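Local coordinates for protein Pre-mRNA-processing-splicing factor 8 (Cryptococcus neoformans var. grubii serotype A, PDB 6MX6) that carries an intein that probably excises itself from the spliceosomal host protein and joins the flanking segments by protein splicing, at residues 20-25 and 155-160; 46-51 and 151-156; 72-77 and 118-123. One frame throughout, in Å; residues are numbered along the deposited sequence.

Contact 1 of 3, residues 20-25 and 155-160; sequences VLVEDV and SGFVVD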
ATOM      1  N   VAL A  20       3.278  14.107  -1.072  1.00 26.30           N
ATOM      2  CA  VAL A  20       2.060  14.572  -0.408  1.00 27.08           C
ATOM      3  C   VAL A  20       1.689  13.552   0.661  1.00 28.03           C
ATOM      4  O   VAL A  20       1.789  12.343   0.435  1.00 22.31           O
ATOM      5  CB  VAL A  20       0.894  14.787  -1.404  1.00 28.67           C
ATOM      6  CG1 VAL A  20       0.606  13.526  -2.205  1.00 24.31           C
ATOM      7  CG2 VAL A  20      -0.368  15.244  -0.674  1.00 30.32           C
ATOM      8  N   LEU A  21       1.297  14.031   1.838  1.00 24.01           N
ATOM      9  CA  LEU A  21       0.827  13.112   2.867  1.00 24.77           C
ATOM     10  C   LEU A  21      -0.570  12.622   2.504  1.00 30.20           C
ATOM     11  O   LEU A  21      -1.356  13.341   1.884  1.00 25.56           O
ATOM     12  CB  LEU A  21       0.821  13.784   4.240  1.00 25.76           C
ATOM     13  CG  LEU A  21       2.180  14.254   4.777  1.00 27.78           C
ATOM     14  CD1 LEU A  21       2.016  14.888   6.157  1.00 30.18           C
ATOM     15  CD2 LEU A  21       3.190  13.117   4.824  1.00 28.93           C
ATOM     16  N   VAL A  22      -0.865  11.374   2.871  1.00 19.73           N
ATOM     17  CA  VAL A  22      -2.105  10.747   2.422  1.00 17.79           C
ATOM     18  C   VAL A  22      -3.314  11.569   2.859  1.00 20.92           C
ATOM     19  O   VAL A  22      -4.302  11.682   2.122  1.00 25.59           O
ATOM     20  CB  VAL A  22      -2.194   9.290   2.926  1.00 19.78           C
ATOM     21  CG1 VAL A  22      -2.172   9.227   4.458  1.00 18.41           C
ATOM     22  CG2 VAL A  22      -3.450   8.623   2.393  1.00 22.09           C
ATOM     23  N   GLU A  23      -3.253  12.169   4.047  1.00 21.08           N
ATOM     24  CA  GLU A  23      -4.383  12.942   4.548  1.00 25.72           C
ATOM     25  C   GLU A  23      -4.502  14.312   3.892  1.00 22.99           C
ATOM     26  O   GLU A  23      -5.523  14.982   4.086  1.00 28.56           O
ATOM     27  CB  GLU A  23      -4.290  13.106   6.067  1.00 27.64           C
ATOM     28  CG  GLU A  23      -3.156  13.998   6.549  1.00 25.92           C
ATOM     29  CD  GLU A  23      -1.909  13.198   6.909  1.00 31.14           C
ATOM     30  OE1 GLU A  23      -1.741  12.094   6.353  1.00 24.71           O
ATOM     31  OE2 GLU A  23      -1.112  13.671   7.747  1.00 33.73           O
ATOM     32  N   ASP A  24      -3.501  14.740   3.127  1.00 24.00           N
ATOM     33  CA  ASP A  24      -3.573  15.989   2.374  1.00 27.73           C
ATOM     34  C   ASP A  24      -4.056  15.782   0.946  1.00 26.38           C
ATOM     35  O   ASP A  24      -4.215  16.761   0.212  1.00 28.99           O
ATOM     36  CB  ASP A  24      -2.204  16.682   2.363  1.00 27.53           C
ATOM     37  CG  ASP A  24      -1.733  17.066   3.757  1.00 42.50           C
ATOM     38  OD1 ASP A  24      -2.593  17.260   4.642  1.00 41.64           O
ATOM     39  OD2 ASP A  24      -0.503  17.169   3.971  1.00 49.42           O
ATOM     40  N   VAL A  25      -4.292  14.535   0.540  1.00 24.20           N
ATOM     41  CA  VAL A  25      -4.826  14.250  -0.787  1.00 24.41           C
ATOM     42  C   VAL A  25      -6.277  14.698  -0.845  1.00 28.76           C
ATOM     43  O   VAL A  25      -7.091  14.313   0.002  1.00 30.57           O
ATOM     44  CB  VAL A  25      -4.704  12.754  -1.101  1.00 26.55           C
ATOM     45  CG1 VAL A  25      -5.429  12.415  -2.398  1.00 24.56           C
ATOM     46  CG2 VAL A  25      -3.227  12.344  -1.170  1.00 22.21           C
ATOM     47  N   SER A 155      -6.675   7.676   6.434  1.00 17.70           N
ATOM     48  CA  SER A 155      -7.313   8.340   5.308  1.00 20.01           C
ATOM     49  C   SER A 155      -7.304   7.393   4.119  1.00 24.89           C
ATOM     50  O   SER A 155      -6.339   6.645   3.907  1.00 19.75           O
ATOM     51  CB  SER A 155      -6.607   9.655   4.960  1.00 20.43           C
ATOM     52  OG  SER A 155      -6.569  10.527   6.080  1.00 23.51           O
ATOM     53  N   GLY A 156      -8.396   7.416   3.357  1.00 17.72           N
ATOM     54  CA  GLY A 156      -8.525   6.572   2.190  1.00 21.89           C
ATOM     55  C   GLY A 156      -9.136   7.349   1.038  1.00 24.81           C
ATOM     56  O   GLY A 156      -9.680   8.437   1.213  1.00 22.44           O
ATOM     57  N   PHE A 157      -9.015   6.770  -0.150  1.00 23.97           N
ATOM     58  CA  PHE A 157      -9.601   7.327  -1.362  1.00 21.89           C
ATOM     59  C   PHE A 157      -9.560   6.240  -2.423  1.00 29.23           C
ATOM     60  O   PHE A 157      -8.899   5.212  -2.260  1.00 28.22           O
ATOM     61  CB  PHE A 157      -8.883   8.602  -1.834  1.00 26.76           C
ATOM     62  CG  PHE A 157      -7.377   8.501  -1.840  1.00 26.33           C
ATOM     63  CD1 PHE A 157      -6.725   7.691  -2.753  1.00 25.84           C
ATOM     64  CD2 PHE A 157      -6.617   9.241  -0.947  1.00 23.31           C
ATOM     65  CE1 PHE A 157      -5.338   7.610  -2.768  1.00 25.48           C
ATOM     66  CE2 PHE A 157      -5.230   9.158  -0.949  1.00 25.15           C
ATOM     67  CZ  PHE A 157      -4.594   8.342  -1.863  1.00 32.61           C
ATOM     68  N   VAL A 158     -10.285   6.466  -3.502  1.00 34.71           N
ATOM     69  CA  VAL A 158     -10.196   5.588  -4.658  1.00 31.75           C
ATOM     70  C   VAL A 158      -9.315   6.268  -5.689  1.00 28.09           C
ATOM     71  O   VAL A 158      -9.163   7.496  -5.712  1.00 30.56           O
ATOM     72  CB  VAL A 158     -11.572   5.227  -5.259  1.00 37.52           C
ATOM     73  CG1 VAL A 158     -12.220   4.103  -4.462  1.00 35.10           C
ATOM     74  CG2 VAL A 158     -12.461   6.433  -5.307  1.00 35.81           C
ATOM     75  N   VAL A 159      -8.710   5.449  -6.533  1.00 32.56           N
ATOM     76  CA  VAL A 159      -7.830   5.896  -7.596  1.00 31.57           C
ATOM     77  C   VAL A 159      -8.317   5.245  -8.882  1.00 25.18           C
ATOM     78  O   VAL A 159      -8.716   4.078  -8.878  1.00 27.48           O
ATOM     79  CB  VAL A 159      -6.361   5.523  -7.283  1.00 36.07           C
ATOM     80  CG1 VAL A 159      -5.533   5.427  -8.543  1.00 32.22           C
ATOM     81  CG2 VAL A 159      -5.756   6.527  -6.317  1.00 34.78           C
ATOM     82  N   ASP A 160      -8.308   6.004  -9.976  1.00 39.59           N
ATOM     83  CA  ASP A 160      -8.816   5.511 -11.250  1.00 39.18           C
ATOM     84  C   ASP A 160      -7.793   4.574 -11.896  1.00 48.12           C
ATOM     85  O   ASP A 160      -6.790   4.190 -11.286  1.00 42.23           O
ATOM     86  CB  ASP A 160      -9.176   6.681 -12.164  1.00 40.52           C
ATOM     87  CG  ASP A 160      -7.956   7.460 -12.634  1.00 48.04           C
ATOM     88  OD1 ASP A 160      -6.968   7.560 -11.873  1.00 46.40           O
ATOM     89  OD2 ASP A 160      -7.990   7.984 -13.769  1.00 53.63           O
TER

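Contact 2 of 3, residues 46-51 and 151-156; sequences RGEERL and PTKWSG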
ATOM      1  N   ARG A  46     -12.155   9.354   5.866  1.00 20.70           N
ATOM      2  CA  ARG A  46     -11.252   9.336   7.010  1.00 20.15           C
ATOM      3  C   ARG A  46     -11.888   8.581   8.164  1.00 23.23           C
ATOM      4  O   ARG A  46     -13.112   8.522   8.292  1.00 17.51           O
ATOM      5  CB  ARG A  46     -10.883  10.740   7.501  1.00 22.39           C
ATOM      6  CG  ARG A  46     -10.352  11.675   6.441  1.00 40.24           C
ATOM      7  CD  ARG A  46      -9.417  12.712   7.045  1.00 39.85           C
ATOM      8  NE  ARG A  46      -9.224  13.873   6.177  1.00 61.12           N
ATOM      9  CZ  ARG A  46      -8.631  13.841   4.987  1.00 44.43           C
ATOM     10  NH1 ARG A  46      -8.155  12.703   4.498  1.00 37.70           N
ATOM     11  NH2 ARG A  46      -8.513  14.958   4.281  1.00 43.53           N
ATOM     12  N   GLY A  47     -11.040   8.020   9.015  1.00 19.60           N
ATOM     13  CA  GLY A  47     -11.564   7.399  10.214  1.00 21.53           C
ATOM     14  C   GLY A  47     -10.447   7.170  11.203  1.00 19.30           C
ATOM     15  O   GLY A  47      -9.349   7.697  11.046  1.00 17.05           O
ATOM     16  N   GLU A  48     -10.753   6.377  12.230  1.00 17.35           N
ATOM     17  CA  GLU A  48      -9.803   6.092  13.297  1.00 17.89           C
ATOM     18  C   GLU A  48     -10.042   4.680  13.805  1.00 23.01           C
ATOM     19  O   GLU A  48     -11.161   4.360  14.212  1.00 21.67           O
ATOM     20  CB  GLU A  48      -9.946   7.096  14.444  1.00 24.81           C
ATOM     21  CG  GLU A  48      -9.011   6.819  15.598  1.00 31.10           C
ATOM     22  CD  GLU A  48      -8.851   8.004  16.531  1.00 45.83           C
ATOM     23  OE1 GLU A  48      -9.468   9.061  16.277  1.00 42.99           O
ATOM     24  OE2 GLU A  48      -8.100   7.875  17.522  1.00 55.46           O
ATOM     25  N   GLU A  49      -9.003   3.847  13.796  1.00 16.60           N
ATOM     26  CA  GLU A  49      -9.186   2.482  14.281  1.00 19.52           C
ATOM     27  C   GLU A  49      -7.826   1.841  14.497  1.00 17.03           C
ATOM     28  O   GLU A  49      -6.790   2.397  14.127  1.00 15.28           O
ATOM     29  CB  GLU A  49     -10.025   1.638  13.315  1.00 21.47           C
ATOM     30  CG  GLU A  49      -9.376   1.389  11.973  1.00 23.86           C
ATOM     31  CD  GLU A  49     -10.366   0.878  10.943  1.00 38.62           C
ATOM     32  OE1 GLU A  49     -10.180  -0.251  10.431  1.00 34.45           O
ATOM     33  OE2 GLU A  49     -11.341   1.606  10.655  1.00 46.57           O
ATOM     34  N   ARG A  50      -7.843   0.661  15.113  1.00 16.57           N
ATOM     35  CA  ARG A  50      -6.616  -0.114  15.256  1.00 14.77           C
ATOM     36  C   ARG A  50      -6.183  -0.636  13.894  1.00 15.06           C
ATOM     37  O   ARG A  50      -6.910  -1.401  13.258  1.00 18.14           O
ATOM     38  CB  ARG A  50      -6.827  -1.266  16.236  1.00 16.12           C
ATOM     39  CG  ARG A  50      -6.977  -0.781  17.661  1.00 20.60           C
ATOM     40  CD  ARG A  50      -7.477  -1.879  18.571  1.00 14.24           C
ATOM     41  NE  ARG A  50      -6.419  -2.846  18.868  1.00 16.50           N
ATOM     42  CZ  ARG A  50      -6.548  -3.850  19.729  1.00 16.92           C
ATOM     43  NH1 ARG A  50      -7.679  -4.014  20.396  1.00 16.19           N
ATOM     44  NH2 ARG A  50      -5.531  -4.676  19.938  1.00 19.42           N
ATOM     45  N   LEU A  51      -4.992  -0.240  13.457  1.00 13.25           N
ATOM     46  CA  LEU A  51      -4.494  -0.589  12.137  1.00 11.68           C
ATOM     47  C   LEU A  51      -3.539  -1.775  12.226  1.00 14.46           C
ATOM     48  O   LEU A  51      -3.124  -2.198  13.305  1.00 18.27           O
ATOM     49  CB  LEU A  51      -3.792   0.615  11.502  1.00 15.49           C
ATOM     50  CG  LEU A  51      -4.647   1.884  11.437  1.00 18.78           C
ATOM     51  CD1 LEU A  51      -3.847   3.038  10.818  1.00 17.64           C
ATOM     52  CD2 LEU A  51      -5.894   1.598  10.626  1.00 21.29           C
ATOM     53  N   PRO A 151      -5.936   2.678  18.591  1.00 17.12           N
ATOM     54  CA  PRO A 151      -6.420   3.221  17.321  1.00 18.22           C
ATOM     55  C   PRO A 151      -5.622   4.432  16.877  1.00 18.17           C
ATOM     56  O   PRO A 151      -5.126   5.212  17.693  1.00 18.59           O
ATOM     57  CB  PRO A 151      -7.870   3.625  17.624  1.00 21.83           C
ATOM     58  CG  PRO A 151      -8.176   3.089  18.977  1.00 29.77           C
ATOM     59  CD  PRO A 151      -6.878   2.931  19.695  1.00 17.78           C
ATOM     60  N   THR A 152      -5.530   4.603  15.559  1.00 15.79           N
ATOM     61  CA  THR A 152      -4.898   5.780  14.990  1.00 17.81           C
ATOM     62  C   THR A 152      -5.699   6.218  13.773  1.00 14.29           C
ATOM     63  O   THR A 152      -6.499   5.460  13.220  1.00 14.66           O
ATOM     64  CB  THR A 152      -3.423   5.535  14.608  1.00 24.03           C
ATOM     65  OG1 THR A 152      -3.340   4.516  13.610  1.00 19.80           O
ATOM     66  CG2 THR A 152      -2.596   5.103  15.828  1.00 23.77           C
ATOM     67  N   LYS A 153      -5.474   7.469  13.364  1.00 17.63           N
ATOM     68  CA  LYS A 153      -6.241   8.044  12.273  1.00 17.34           C
ATOM     69  C   LYS A 153      -5.728   7.547  10.934  1.00 16.83           C
ATOM     70  O   LYS A 153      -4.518   7.390  10.731  1.00 18.31           O
ATOM     71  CB  LYS A 153      -6.168   9.574  12.311  1.00 22.80           C
ATOM     72  CG  LYS A 153      -6.880  10.172  13.501  1.00 24.29           C
ATOM     73  CD  LYS A 153      -6.742  11.699  13.518  1.00 34.09           C
ATOM     74  CE  LYS A 153      -7.499  12.292  14.697  1.00 40.21           C
ATOM     75  NZ  LYS A 153      -7.695  13.762  14.560  1.00 60.77           N
ATOM     76  N   TRP A 154      -6.657   7.316  10.019  1.00 16.97           N
ATOM     77  CA  TRP A 154      -6.358   6.870   8.674  1.00 14.21           C
ATOM     78  C   TRP A 154      -7.160   7.695   7.675  1.00 21.65           C
ATOM     79  O   TRP A 154      -8.199   8.285   8.007  1.00 21.66           O
ATOM     80  CB  TRP A 154      -6.685   5.377   8.481  1.00 16.26           C
ATOM     81  CG  TRP A 154      -8.117   5.003   8.792  1.00 17.22           C
ATOM     82  CD1 TRP A 154      -8.586   4.497   9.965  1.00 17.32           C
ATOM     83  CD2 TRP A 154      -9.257   5.104   7.917  1.00 20.13           C
ATOM     84  NE1 TRP A 154      -9.940   4.261   9.877  1.00 22.35           N
ATOM     85  CE2 TRP A 154     -10.373   4.625   8.631  1.00 21.51           C
ATOM     86  CE3 TRP A 154      -9.439   5.550   6.606  1.00 25.79           C
ATOM     87  CZ2 TRP A 154     -11.657   4.586   8.076  1.00 28.63           C
ATOM     88  CZ3 TRP A 154     -10.711   5.502   6.055  1.00 24.79           C
ATOM     89  CH2 TRP A 154     -11.802   5.026   6.789  1.00 24.30           C
ATOM     90  N   SER A 155      -6.675   7.676   6.434  1.00 17.70           N
ATOM     91  CA  SER A 155      -7.313   8.340   5.308  1.00 20.01           C
ATOM     92  C   SER A 155      -7.304   7.393   4.119  1.00 24.89           C
ATOM     93  O   SER A 155      -6.339   6.645   3.907  1.00 19.75           O
ATOM     94  CB  SER A 155      -6.607   9.655   4.960  1.00 20.43           C
ATOM     95  OG  SER A 155      -6.569  10.527   6.080  1.00 23.51           O
ATOM     96  N   GLY A 156      -8.396   7.416   3.357  1.00 17.72           N
ATOM     97  CA  GLY A 156      -8.525   6.572   2.190  1.00 21.89           C
ATOM     98  C   GLY A 156      -9.136   7.349   1.038  1.00 24.81           C
ATOM     99  O   GLY A 156      -9.680   8.437   1.213  1.00 22.44           O
TER
HETATM  100  O   HOH W   1      -3.342   1.774  14.973  1.00 17.59           O

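Contact 3 of 3, residues 72-77 and 118-123; sequences SMYKER and KLFRST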
ATOM      1  N   SER A  72      -1.303  -4.997  -3.022  1.00 23.38           N
ATOM      2  CA  SER A  72      -0.914  -5.455  -4.349  1.00 24.81           C
ATOM      3  C   SER A  72       0.424  -6.165  -4.221  1.00 25.81           C
ATOM      4  O   SER A  72       1.409  -5.565  -3.792  1.00 25.02           O
ATOM      5  CB  SER A  72      -0.822  -4.286  -5.328  1.00 27.23           C
ATOM      6  OG  SER A  72      -2.111  -3.810  -5.664  1.00 41.55           O
ATOM      7  N   MET A  73       0.455  -7.443  -4.579  1.00 23.52           N
ATOM      8  CA  MET A  73       1.576  -8.310  -4.295  1.00 23.19           C
ATOM      9  C   MET A  73       1.952  -9.095  -5.541  1.00 27.67           C
ATOM     10  O   MET A  73       1.238  -9.101  -6.551  1.00 24.81           O
ATOM     11  CB  MET A  73       1.246  -9.273  -3.143  1.00 24.46           C
ATOM     12  CG  MET A  73       0.353  -8.672  -2.077  1.00 28.90           C
ATOM     13  SD  MET A  73       0.409  -9.567  -0.511  1.00 26.98           S
ATOM     14  CE  MET A  73       2.075  -9.194   0.027  1.00 25.27           C
ATOM     15  N   TYR A  74       3.108  -9.741  -5.448  1.00 28.38           N
ATOM     16  CA  TYR A  74       3.543 -10.768  -6.380  1.00 27.76           C
ATOM     17  C   TYR A  74       3.589 -12.089  -5.629  1.00 31.22           C
ATOM     18  O   TYR A  74       4.112 -12.153  -4.514  1.00 32.00           O
ATOM     19  CB  TYR A  74       4.923 -10.446  -6.958  1.00 26.84           C
ATOM     20  CG  TYR A  74       4.894  -9.591  -8.201  1.00 28.56           C
ATOM     21  CD1 TYR A  74       4.525 -10.126  -9.427  1.00 39.46           C
ATOM     22  CD2 TYR A  74       5.239  -8.249  -8.148  1.00 33.71           C
ATOM     23  CE1 TYR A  74       4.503  -9.343 -10.567  1.00 35.91           C
ATOM     24  CE2 TYR A  74       5.216  -7.460  -9.277  1.00 35.21           C
ATOM     25  CZ  TYR A  74       4.848  -8.010 -10.484  1.00 37.79           C
ATOM     26  OH  TYR A  74       4.826  -7.222 -11.611  1.00 46.79           O
ATOM     27  N   LYS A  75       3.038 -13.134  -6.232  1.00 30.37           N
ATOM     28  CA  LYS A  75       3.031 -14.466  -5.648  1.00 33.96           C
ATOM     29  C   LYS A  75       3.902 -15.397  -6.481  1.00 33.86           C
ATOM     30  O   LYS A  75       3.878 -15.341  -7.713  1.00 35.25           O
ATOM     31  CB  LYS A  75       1.607 -15.011  -5.562  1.00 32.58           C
ATOM     32  CG  LYS A  75       1.470 -16.281  -4.752  1.00 35.04           C
ATOM     33  CD  LYS A  75       0.027 -16.755  -4.751  1.00 36.88           C
ATOM     34  CE  LYS A  75      -0.132 -18.051  -3.980  1.00 46.92           C
ATOM     35  NZ  LYS A  75      -0.609 -19.157  -4.855  1.00 60.54           N
ATOM     36  N   GLU A  76       4.664 -16.252  -5.802  1.00 36.08           N
ATOM     37  CA  GLU A  76       5.579 -17.159  -6.482  1.00 48.26           C
ATOM     38  C   GLU A  76       4.817 -18.217  -7.275  1.00 51.28           C
ATOM     39  O   GLU A  76       3.704 -18.618  -6.919  1.00 47.02           O
ATOM     40  CB  GLU A  76       6.511 -17.839  -5.474  1.00 44.35           C
ATOM     41  CG  GLU A  76       7.142 -16.887  -4.468  1.00 51.93           C
ATOM     42  CD  GLU A  76       8.639 -17.095  -4.302  1.00 66.61           C
ATOM     43  OE1 GLU A  76       9.357 -17.171  -5.325  1.00 69.04           O
ATOM     44  OE2 GLU A  76       9.097 -17.178  -3.142  1.00 61.09           O
ATOM     45  N   ARG A  77       5.443 -18.668  -8.363  1.00 52.58           N
ATOM     46  CA  ARG A  77       4.909 -19.705  -9.252  1.00 62.96           C
ATOM     47  C   ARG A  77       3.511 -19.368  -9.764  1.00 59.93           C
ATOM     48  O   ARG A  77       3.344 -18.978 -10.921  1.00 62.57           O
ATOM     49  CB  ARG A  77       4.898 -21.067  -8.547  1.00 63.68           C
ATOM     50  CG  ARG A  77       4.393 -22.216  -9.414  1.00 71.66           C
ATOM     51  CD  ARG A  77       5.500 -22.813 -10.279  1.00 77.26           C
ATOM     52  NE  ARG A  77       5.201 -24.190 -10.669  1.00 80.74           N
ATOM     53  CZ  ARG A  77       6.068 -25.012 -11.256  1.00 84.67           C
ATOM     54  NH1 ARG A  77       7.299 -24.601 -11.529  1.00 80.24           N
ATOM     55  NH2 ARG A  77       5.702 -26.248 -11.570  1.00 82.25           N
ATOM     56  N   LYS A 118       4.901 -11.263  -1.997  1.00 22.01           N
ATOM     57  CA  LYS A 118       5.862 -10.191  -1.812  1.00 19.73           C
ATOM     58  C   LYS A 118       5.236  -8.859  -2.190  1.00 22.51           C
ATOM     59  O   LYS A 118       4.496  -8.772  -3.172  1.00 22.35           O
ATOM     60  CB  LYS A 118       7.124 -10.447  -2.646  1.00 21.23           C
ATOM     61  CG  LYS A 118       7.912 -11.657  -2.156  1.00 27.00           C
ATOM     62  CD  LYS A 118       8.469 -12.469  -3.302  1.00 44.72           C
ATOM     63  CE  LYS A 118       9.314 -13.625  -2.792  1.00 47.08           C
ATOM     64  NZ  LYS A 118       8.516 -14.533  -1.925  1.00 44.75           N
ATOM     65  N   LEU A 119       5.522  -7.830  -1.394  1.00 22.00           N
ATOM     66  CA  LEU A 119       5.286  -6.465  -1.833  1.00 19.33           C
ATOM     67  C   LEU A 119       6.308  -6.100  -2.912  1.00 20.93           C
ATOM     68  O   LEU A 119       7.281  -6.819  -3.140  1.00 22.72           O
ATOM     69  CB  LEU A 119       5.367  -5.504  -0.651  1.00 20.42           C
ATOM     70  CG  LEU A 119       4.326  -5.725   0.450  1.00 23.17           C
ATOM     71  CD1 LEU A 119       4.661  -4.890   1.691  1.00 20.44           C
ATOM     72  CD2 LEU A 119       2.943  -5.365  -0.070  1.00 26.63           C
ATOM     73  N   PHE A 120       6.085  -4.978  -3.596  1.00 19.64           N
ATOM     74  CA  PHE A 120       7.035  -4.625  -4.642  1.00 18.33           C
ATOM     75  C   PHE A 120       7.032  -3.128  -4.904  1.00 23.02           C
ATOM     76  O   PHE A 120       6.081  -2.411  -4.582  1.00 20.59           O
ATOM     77  CB  PHE A 120       6.757  -5.386  -5.942  1.00 27.50           C
ATOM     78  CG  PHE A 120       5.436  -5.076  -6.571  1.00 24.05           C
ATOM     79  CD1 PHE A 120       4.279  -5.687  -6.123  1.00 27.28           C
ATOM     80  CD2 PHE A 120       5.350  -4.190  -7.635  1.00 22.70           C
ATOM     81  CE1 PHE A 120       3.057  -5.415  -6.718  1.00 32.29           C
ATOM     82  CE2 PHE A 120       4.131  -3.911  -8.233  1.00 29.08           C
ATOM     83  CZ  PHE A 120       2.985  -4.524  -7.774  1.00 33.00           C
ATOM     84  N   ARG A 121       8.127  -2.676  -5.503  1.00 22.04           N
ATOM     85  CA  ARG A 121       8.312  -1.309  -5.945  1.00 25.02           C
ATOM     86  C   ARG A 121       8.332  -1.285  -7.466  1.00 31.07           C
ATOM     87  O   ARG A 121       8.612  -2.293  -8.119  1.00 29.68           O
ATOM     88  CB  ARG A 121       9.608  -0.717  -5.386  1.00 29.61           C
ATOM     89  CG  ARG A 121       9.861  -1.024  -3.917  1.00 32.83           C
ATOM     90  CD  ARG A 121      11.335  -0.831  -3.558  1.00 33.54           C
ATOM     91  NE  ARG A 121      11.685   0.584  -3.508  1.00 34.71           N
ATOM     92  CZ  ARG A 121      12.881   1.052  -3.164  1.00 40.95           C
ATOM     93  NH1 ARG A 121      13.853   0.214  -2.831  1.00 43.75           N
ATOM     94  NH2 ARG A 121      13.105   2.359  -3.151  1.00 31.97           N
ATOM     95  N   SER A 122       8.029  -0.124  -8.034  1.00 28.22           N
ATOM     96  CA  SER A 122       7.958  -0.008  -9.483  1.00 30.26           C
ATOM     97  C   SER A 122       9.361   0.088 -10.071  1.00 41.38           C
ATOM     98  O   SER A 122      10.142   0.971  -9.701  1.00 35.34           O
ATOM     99  CB  SER A 122       7.134   1.210  -9.889  1.00 35.74           C
ATOM    100  OG  SER A 122       7.886   2.397  -9.719  1.00 45.67           O
ATOM    101  N   THR A 123       9.678  -0.821 -10.989  1.00 50.20           N
ATOM    102  CA  THR A 123      10.980  -0.799 -11.640  1.00 55.70           C
ATOM    103  C   THR A 123      11.164   0.509 -12.400  1.00 62.59           C
ATOM    104  O   THR A 123      10.283   0.932 -13.156  1.00 66.60           O
ATOM    105  CB  THR A 123      11.117  -1.990 -12.585  1.00 61.06           C
ATOM    106  OG1 THR A 123      10.454  -3.127 -12.017  1.00 56.42           O
ATOM    107  CG2 THR A 123      12.589  -2.322 -12.804  1.00 60.07           C
TER
HETATM  108  O   HOH W   2       3.407  -3.637  -3.072  1.00 24.84           O

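Contact 1 of 3, residues 20-25 and 155-160
Val-22, the first residue after the short strand 19-21, sends CG2 toward strand 152-159, where it lies 3.8 Å from Phe-157 CE2 and equally close to the carbonyl oxygen of Ser-155. With CG1 between the backbone N and the carbonyl carbon (chi1 60°), CG2 is placed anti to the N and points at the strand. Glu-23 follows within a single 3-10 turn, tied by the backbone hydrogen bond from Asp-24 N to Leu-21 O at 2.8 Å. Here the touch is made by the root of the side chain: Glu-23 CB sits 3.4 Å from Ser-155 OG, a van der Waals approach. The polar ends look to other partners, Ser-155 OG to Asn-8 and Glu-23 OE1 to the backbone of Gly-9. Val-25 closes the segment, its CB and CG1 both 3.6 Å from Phe-157 CE2, the valine crossing the phenylalanine at about a right angle. Both valines meet the ring at CE2, Val-25 also at CD2; Leu-12, Leu-31 and Ile-44 pack against the same side chain. Phe-157 CG stands between its own N and carbonyl carbon (chi1 46°), which swings the ring off the strand toward the turn. The contact is chiefly apolar, and it fastens the turn after the 11-13/19-21 hairpin onto the four-stranded sheet, as part of the hydrophobic core of an all-beta Hint (Hedgehog/intein) fold.

Contact 2 of 3, residues 46-51 and 151-156
Trp-154 lays its indole across the backbone of Gly-47, its partner in the antiparallel strand pair 46-49/152-156. From CB, CG leaves between the backbone N and the carbonyl carbon (chi1 57°), which folds the ring over the neighbouring strand. CG and CD1 pass near Gly-47 O, Trp-154 CD1 at 3.5 Å; Leu-51 CD2 comes to CD1 from another direction at 4.0 Å. CD2 and CE2 lie against the Gly-47 N and CA atoms, and Gly-47 CA makes a CH-pi contact 3.7 Å from the centroid of the five-membered ring, 28° off its normal. CZ2 continues over Gly-47 CA, and CZ3 and CH2 at the far rim reach the carbonyl carbon of Arg-46. Trp-154 NE1, the polar atom of the indole, makes a weak hydrogen bond to Glu-49 OE2, 3.1 Å long and bent to 124° at the hydrogen; carboxylate and ring planes are nearly perpendicular.

Beneath the ring Gly-47 and Trp-154 form a hydrogen-bonded pair, as do Glu-49 and Thr-152; Thr-152 N reaches Glu-49 O at 2.9 Å. Water 1 accepts from Leu-51 N and Thr-152 OG1 where the strands part, while Gln-7 also binds that hydroxyl. On the other face of the sheet Arg-46 NH1 gives Ser-155 OG a weak bond of 3.1 Å, the hydroxyl being bound more firmly to Asn-8. Firm backbone bonds therefore set the register, the indole covers the peptide at the glycine, and the weak, bent side-chain bonds probably add only modestly to the grip at this surface.

Contact 3 of 3, residues 72-77 and 118-123
One face of the Phe-120 ring receives the edge of Tyr-74 in a T-shaped stack, the ring centroids 4.6 Å apart and the planes at 64°. Tyr-74 CE2 stands 3.5 Å above the centre of that face, and Tyr-74 CD2 comes to 3.4 Å from Phe-120 CD1. At the rim of the phenylalanine, in its plane, lies the backbone N of Met-73, and Ser-72 O approaches Phe-120 CE1 obliquely at 3.4 Å. The tyrosine in turn has Phe-120 CB at its own edge. Phe-120 CG lies between its backbone N and carbonyl carbon (chi1 64°), tipping the ring toward strand 70-76, and Val-172 of the strand 172-174 packs against it too.

The backbones meet at Tyr-74 and Lys-118, an antiparallel hydrogen-bonded pair, N to O 2.8 Å in both directions. Further toward the phenylalanine the strands are joined through water 2, which accepts from Phe-120 N and lies 2.9 Å from Ser-72 O, to which it probably donates. Met-73 bends at its last torsion, and Met-73 CE meets Leu-119 CD2 at 3.9 Å. At the other end, Lys-118, bent at chi2 and chi4, runs out to Glu-76: Lys-118 NZ reaches Glu-76 OE2 at 3.0 Å in a salt bridge, meeting the oxygen from well above the carboxylate plane. Lys-118 is buried, with His-96, Leu-139 and His-141 also against its chain, so the carboxylate probably helps to offset its charge. Strand 70-76 lies between strands 96-102 and 117-120 in a six-stranded antiparallel sheet; the contact joins two inner strands of this sheet, within the all-beta Hint fold to which the sequence is assigned.

In the fold
Contacts 1 and 2 are neighbours, their centres about 13 Å apart: they share Ser-155 and Gly-156 on strand 152-159 and touch where Arg-46 NH2 comes to 3.0 Å from Glu-23 O. Contact 2 pairs two strands of the four-stranded sheet; contact 1 packs the turn after the 11-13/19-21 hairpin onto strand 152-159 of that sheet. Contact 3 sits in the six-stranded sheet, across the chain's centre, about 22 Å from contact 1 and 25 Å from contact 2, centre to centre. Along the chain it is nested inside the loops they close. Strand 152-159, which also pairs with strand 6-7, thus brings late and early parts together, consistent with an intein whose ends must meet for splicing.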